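Local coordinates for protein endo-beta-1,4-glucanase (cellulase B) (Bacillus halodurans, PDB 4V2X) that hydrolyses beta-glucans such as xyloglucan and mixed-linkage beta-1,3-1,4-glucans, using a family 5 catalytic module joined to Ig-like and CBM46 modules, at residues V315-T329 against D352-F364. Residues are numbered along the deposited sequence; the frame is centred on the assembly and turned at random.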
loop_
_atom_site.group_PDB
_atom_site.type_symbol
_atom_site.label_atom_id
_atom_site.label_comp_id
_atom_site.label_asym_id
_atom_site.label_seq_id
_atom_site.Cartn_x
_atom_site.Cartn_y
_atom_site.Cartn_z
ATOM N N VAL A 315 18.400 11.767 -2.995
ATOM C CA VAL A 315 18.282 11.445 -1.580
ATOM C C VAL A 315 19.062 12.444 -0.746
ATOM O O VAL A 315 20.237 12.723 -1.033
ATOM C CB VAL A 315 18.817 10.026 -1.282
ATOM C CG1 VAL A 315 18.801 9.736 0.219
ATOM C CG2 VAL A 315 17.992 8.996 -2.037
ATOM N N VAL A 316 18.395 12.979 0.282
ATOM C CA VAL A 316 19.059 13.750 1.313
ATOM C C VAL A 316 19.075 12.908 2.585
ATOM O O VAL A 316 18.028 12.462 3.064
ATOM C CB VAL A 316 18.370 15.102 1.576
ATOM C CG1 VAL A 316 18.956 15.772 2.816
ATOM C CG2 VAL A 316 18.522 16.020 0.369
ATOM N N LEU A 317 20.276 12.663 3.097
ATOM C CA LEU A 317 20.447 12.080 4.413
ATOM C C LEU A 317 20.256 13.244 5.381
ATOM O O LEU A 317 21.191 14.003 5.641
ATOM C CB LEU A 317 21.843 11.457 4.518
ATOM C CG LEU A 317 22.209 10.779 5.830
ATOM C CD1 LEU A 317 21.285 9.609 6.126
ATOM C CD2 LEU A 317 23.656 10.308 5.772
ATOM N N GLY A 318 19.024 13.414 5.865
ATOM C CA GLY A 318 18.617 14.647 6.554
ATOM C C GLY A 318 19.242 14.849 7.922
ATOM O O GLY A 318 19.287 15.977 8.430
ATOM N N GLU A 319 19.681 13.740 8.522
ATOM C CA GLU A 319 20.442 13.745 9.761
ATOM C C GLU A 319 21.430 12.601 9.739
ATOM O O GLU A 319 21.073 11.480 9.364
ATOM C CB GLU A 319 19.532 13.515 10.963
ATOM C CG GLU A 319 18.460 14.570 11.170
ATOM C CD GLU A 319 17.619 14.312 12.402
ATOM O OE1 GLU A 319 17.979 13.418 13.187
ATOM O OE2 GLU A 319 16.589 14.999 12.583
ATOM N N PHE A 320 22.657 12.864 10.172
ATOM C CA PHE A 320 23.575 11.774 10.485
ATOM C C PHE A 320 24.470 12.146 11.645
ATOM O O PHE A 320 24.634 13.322 11.973
ATOM C CB PHE A 320 24.400 11.333 9.269
ATOM C CG PHE A 320 25.507 12.277 8.893
ATOM C CD1 PHE A 320 25.247 13.414 8.137
ATOM C CD2 PHE A 320 26.825 12.012 9.263
ATOM C CE1 PHE A 320 26.266 14.278 7.775
ATOM C CE2 PHE A 320 27.846 12.877 8.905
ATOM C CZ PHE A 320 27.571 14.013 8.160
ATOM N N GLY A 321 25.023 11.112 12.262
ATOM C CA GLY A 321 25.929 11.250 13.393
ATOM C C GLY A 321 26.105 9.873 14.006
ATOM O O GLY A 321 25.932 8.859 13.332
ATOM N N LEU A 322 26.451 9.837 15.285
ATOM C CA LEU A 322 26.454 8.603 16.040
ATOM C C LEU A 322 25.440 8.760 17.168
ATOM O O LEU A 322 25.416 9.780 17.857
ATOM C CB LEU A 322 27.858 8.299 16.559
ATOM C CG LEU A 322 28.823 7.822 15.469
ATOM C CD1 LEU A 322 30.246 7.807 15.992
ATOM C CD2 LEU A 322 28.443 6.436 14.938
ATOM N N LEU A 323 24.576 7.764 17.318
ATOM C CA LEU A 323 23.473 7.827 18.285
ATOM C C LEU A 323 23.946 8.135 19.700
ATOM O O LEU A 323 23.308 8.909 20.424
ATOM C CB LEU A 323 22.689 6.515 18.285
ATOM C CG LEU A 323 21.384 6.525 19.089
ATOM C CD1 LEU A 323 20.403 7.536 18.505
ATOM C CD2 LEU A 323 20.760 5.142 19.127
ATOM N N GLY A 324 25.070 7.541 20.085
ATOM C CA GLY A 324 25.647 7.740 21.413
ATOM C C GLY A 324 26.023 9.169 21.766
ATOM O O GLY A 324 26.175 9.499 22.941
ATOM N N PHE A 325 26.186 10.017 20.754
ATOM C CA PHE A 325 26.410 11.451 20.974
ATOM C C PHE A 325 25.271 12.102 21.767
ATOM O O PHE A 325 25.464 13.167 22.370
ATOM C CB PHE A 325 26.584 12.179 19.635
ATOM C CG PHE A 325 27.896 11.910 18.921
ATOM C CD1 PHE A 325 28.867 11.052 19.431
ATOM C CD2 PHE A 325 28.139 12.523 17.698
ATOM C CE1 PHE A 325 30.054 10.840 18.741
ATOM C CE2 PHE A 325 29.324 12.313 17.007
ATOM C CZ PHE A 325 30.278 11.466 17.533
ATOM N N ASP A 326 24.089 11.480 21.770
ATOM C CA ASP A 326 22.987 11.946 22.618
ATOM C C ASP A 326 23.355 11.896 24.097
ATOM O O ASP A 326 22.763 12.602 24.899
ATOM C CB ASP A 326 21.704 11.137 22.372
ATOM C CG ASP A 326 20.998 11.531 21.087
ATOM O OD1 ASP A 326 21.400 12.512 20.428
ATOM O OD2 ASP A 326 20.010 10.857 20.733
ATOM N N LYS A 327 24.317 11.049 24.456
ATOM C CA LYS A 327 24.964 11.120 25.754
ATOM C C LYS A 327 26.011 12.240 25.698
ATOM O O LYS A 327 25.783 13.327 26.228
ATOM C CB LYS A 327 25.543 9.741 26.144
ATOM C CG LYS A 327 24.464 8.679 26.349
ATOM C CD LYS A 327 24.998 7.258 26.521
ATOM C CE LYS A 327 25.397 6.638 25.192
ATOM N NZ LYS A 327 25.897 5.245 25.344
ATOM N N HIS A 328 27.142 11.987 25.039
ATOM C CA HIS A 328 28.117 13.030 24.712
ATOM C C HIS A 328 29.098 12.448 23.697
ATOM O O HIS A 328 29.111 11.232 23.493
ATOM C CB HIS A 328 28.844 13.549 25.962
ATOM C CG HIS A 328 29.572 12.493 26.729
ATOM N ND1 HIS A 328 30.898 12.197 26.509
ATOM C CD2 HIS A 328 29.167 11.670 27.725
ATOM C CE1 HIS A 328 31.282 11.244 27.336
ATOM N NE2 HIS A 328 30.251 10.907 28.088
ATOM N N THR A 329 29.899 13.302 23.057
ATOM C CA THR A 329 30.783 12.855 21.972
ATOM C C THR A 329 31.937 11.974 22.435
ATOM O O THR A 329 32.555 11.285 21.633
ATOM C CB THR A 329 31.383 14.044 21.180
ATOM O OG1 THR A 329 32.037 14.951 22.080
ATOM C CG2 THR A 329 30.305 14.784 20.429
ATOM N N ASP A 352 26.256 9.660 -4.375
ATOM C CA ASP A 352 25.617 10.939 -4.710
ATOM C C ASP A 352 24.568 11.357 -3.682
ATOM O O ASP A 352 23.586 12.018 -4.024
ATOM C CB ASP A 352 24.965 10.849 -6.104
ATOM C CG ASP A 352 24.744 12.213 -6.756
ATOM O OD1 ASP A 352 25.524 13.155 -6.502
ATOM O OD2 ASP A 352 23.786 12.333 -7.551
ATOM N N ILE A 353 24.776 10.981 -2.422
ATOM C CA ILE A 353 23.808 11.285 -1.374
ATOM C C ILE A 353 24.240 12.551 -0.639
ATOM O O ILE A 353 25.343 12.633 -0.101
ATOM C CB ILE A 353 23.645 10.093 -0.408
ATOM C CG1 ILE A 353 22.960 8.927 -1.141
ATOM C CG2 ILE A 353 22.822 10.499 0.814
ATOM C CD1 ILE A 353 23.049 7.591 -0.433
ATOM N N THR A 354 23.363 13.548 -0.627
ATOM C CA THR A 354 23.619 14.766 0.131
ATOM C C THR A 354 23.366 14.498 1.616
ATOM O O THR A 354 22.368 13.882 1.973
ATOM C CB THR A 354 22.760 15.925 -0.400
ATOM O OG1 THR A 354 23.323 16.371 -1.645
ATOM C CG2 THR A 354 22.707 17.085 0.582
ATOM N N HIS A 355 24.271 14.964 2.475
ATOM C CA HIS A 355 24.194 14.665 3.912
ATOM C C HIS A 355 24.099 15.937 4.739
ATOM O O HIS A 355 24.652 16.968 4.374
ATOM C CB HIS A 355 25.381 13.804 4.370
ATOM C CG HIS A 355 26.717 14.331 3.944
ATOM N ND1 HIS A 355 27.347 15.374 4.590
ATOM C CD2 HIS A 355 27.529 13.976 2.923
ATOM C CE1 HIS A 355 28.488 15.640 3.980
ATOM N NE2 HIS A 355 28.626 14.801 2.972
ATOM N N MET A 356 23.380 15.855 5.853
ATOM C CA MET A 356 23.226 16.987 6.745
ATOM C C MET A 356 23.536 16.547 8.170
ATOM O O MET A 356 22.830 15.714 8.737
ATOM C CB MET A 356 21.809 17.559 6.636
ATOM C CG MET A 356 21.309 17.655 5.200
ATOM S SD MET A 356 19.812 18.630 4.998
ATOM C CE MET A 356 20.457 20.288 5.258
ATOM N N LEU A 357 24.598 17.117 8.743
ATOM C CA LEU A 357 25.065 16.733 10.063
ATOM C C LEU A 357 24.053 17.099 11.121
ATOM O O LEU A 357 23.533 18.224 11.132
ATOM C CB LEU A 357 26.377 17.447 10.394
ATOM C CG LEU A 357 26.973 17.162 11.776
ATOM C CD1 LEU A 357 27.522 15.748 11.838
ATOM C CD2 LEU A 357 28.046 18.192 12.084
ATOM N N TRP A 358 23.766 16.160 12.017
ATOM C CA TRP A 358 22.952 16.481 13.182
ATOM C C TRP A 358 23.825 17.180 14.213
ATOM O O TRP A 358 24.748 16.578 14.761
ATOM C CB TRP A 358 22.310 15.240 13.803
ATOM C CG TRP A 358 21.490 15.623 14.991
ATOM C CD1 TRP A 358 21.777 15.383 16.298
ATOM C CD2 TRP A 358 20.283 16.384 14.978
ATOM N NE1 TRP A 358 20.811 15.931 17.108
ATOM C CE2 TRP A 358 19.880 16.551 16.319
ATOM C CE3 TRP A 358 19.493 16.933 13.961
ATOM C CZ2 TRP A 358 18.720 17.235 16.667
ATOM C CZ3 TRP A 358 18.348 17.620 14.310
ATOM C CH2 TRP A 358 17.968 17.758 15.651
ATOM N N ASP A 359 23.550 18.457 14.447
ATOM C CA ASP A 359 24.303 19.241 15.410
ATOM C C ASP A 359 23.320 19.849 16.396
ATOM O O ASP A 359 22.725 20.898 16.131
ATOM C CB ASP A 359 25.101 20.345 14.708
ATOM C CG ASP A 359 26.106 21.019 15.633
ATOM O OD1 ASP A 359 25.950 20.906 16.874
ATOM O OD2 ASP A 359 27.072 21.642 15.122
ATOM N N ASN A 360 23.166 19.196 17.545
ATOM C CA ASN A 360 22.263 19.692 18.586
ATOM C C ASN A 360 22.835 20.822 19.454
ATOM O O ASN A 360 22.227 21.211 20.452
ATOM C CB ASN A 360 21.807 18.534 19.472
ATOM C CG ASN A 360 22.933 17.949 20.304
ATOM O OD1 ASN A 360 24.009 18.542 20.437
ATOM N ND2 ASN A 360 22.677 16.794 20.892
ATOM N N GLY A 361 23.986 21.362 19.063
ATOM C CA GLY A 361 24.732 22.307 19.890
ATOM C C GLY A 361 26.073 21.750 20.343
ATOM O O GLY A 361 26.932 22.502 20.810
ATOM N N GLN A 362 26.269 20.442 20.202
ATOM C CA GLN A 362 27.490 19.795 20.703
ATOM C C GLN A 362 28.676 19.777 19.735
ATOM O O GLN A 362 29.783 19.396 20.133
ATOM C CB GLN A 362 27.199 18.355 21.147
ATOM C CG GLN A 362 27.011 17.372 20.002
ATOM C CD GLN A 362 26.413 16.047 20.433
ATOM O OE1 GLN A 362 25.630 15.452 19.702
ATOM N NE2 GLN A 362 26.776 15.586 21.615
ATOM N N HIS A 363 28.475 20.143 18.474
ATOM C CA HIS A 363 29.601 20.144 17.538
ATOM C C HIS A 363 30.142 21.553 17.305
ATOM O O HIS A 363 31.305 21.828 17.625
ATOM C CB HIS A 363 29.237 19.455 16.228
ATOM C CG HIS A 363 28.849 18.019 16.398
ATOM N ND1 HIS A 363 29.598 17.129 17.135
ATOM C CD2 HIS A 363 27.793 17.321 15.924
ATOM C CE1 HIS A 363 29.018 15.940 17.107
ATOM N NE2 HIS A 363 27.919 16.031 16.377
ATOM N N PHE A 364 29.312 22.436 16.754
ATOM C CA PHE A 364 29.688 23.837 16.578
ATOM C C PHE A 364 29.304 24.610 17.831
ATOM O O PHE A 364 28.133 24.658 18.215
ATOM C CB PHE A 364 29.004 24.441 15.353
ATOM C CG PHE A 364 29.668 25.689 14.831
ATOM C CD1 PHE A 364 30.994 25.660 14.410
ATOM C CD2 PHE A 364 28.969 26.889 14.752
ATOM C CE1 PHE A 364 31.611 26.797 13.916
ATOM C CE2 PHE A 364 29.583 28.032 14.259
ATOM C CZ PHE A 364 30.904 27.986 13.841
HETATM O O HOH W 1 20.855 11.952 -4.505
HETATM O O HOH W 2 23.829 15.435 23.251
HETATM O O HOH W 3 23.565 13.751 19.101
HETATM O O HOH W 4 20.298 15.249 19.916
HETATM O O HOH W 5 29.155 16.153 23.560
#
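Glu319 and Trp358 run side by side and point the same way: the carboxylate lies 29° from the indole plane, with OE1 over one face toward its rim and CD 3.6 Å from Trp358 CE3. Tyr274 and Arg107 hold the two carboxylate oxygens. Leading up to this pair, strands 315-320 and 354-357 run parallel as the seventh and eighth of the TIM barrel, linked through helix 334-350; Leu317 N gives a 2.7 Å bond to Thr354 O, and Leu317 O takes Met356 N. Phe320 leans across the neighbouring strand, its CE1 3.5 Å from His355 ND1, while Leu357 CD1 sits over one ring face.

Beyond the strands the loops meet through Gln362. Its CG stands between backbone N and carbonyl carbon (chi1 75°) and the chain then extends, carrying NE2 to Phe325 O at 2.9 Å in a nearly straight bond (170°). Phe325 CD2 meets the edge of the imidazole 3.6 Å from His363 CE1, with Thr329 CG2 over the phenyl face. An alanine in place of Gln362 would probably leave Phe325 O without its direct bond from the other loop, and the two waters held by the amide short of a partner.

In family 5 enzymes the nucleophilic glutamate ends strand seven, consistent with Glu319; indole, tyrosine and arginine together would then fix how its carboxylate is turned.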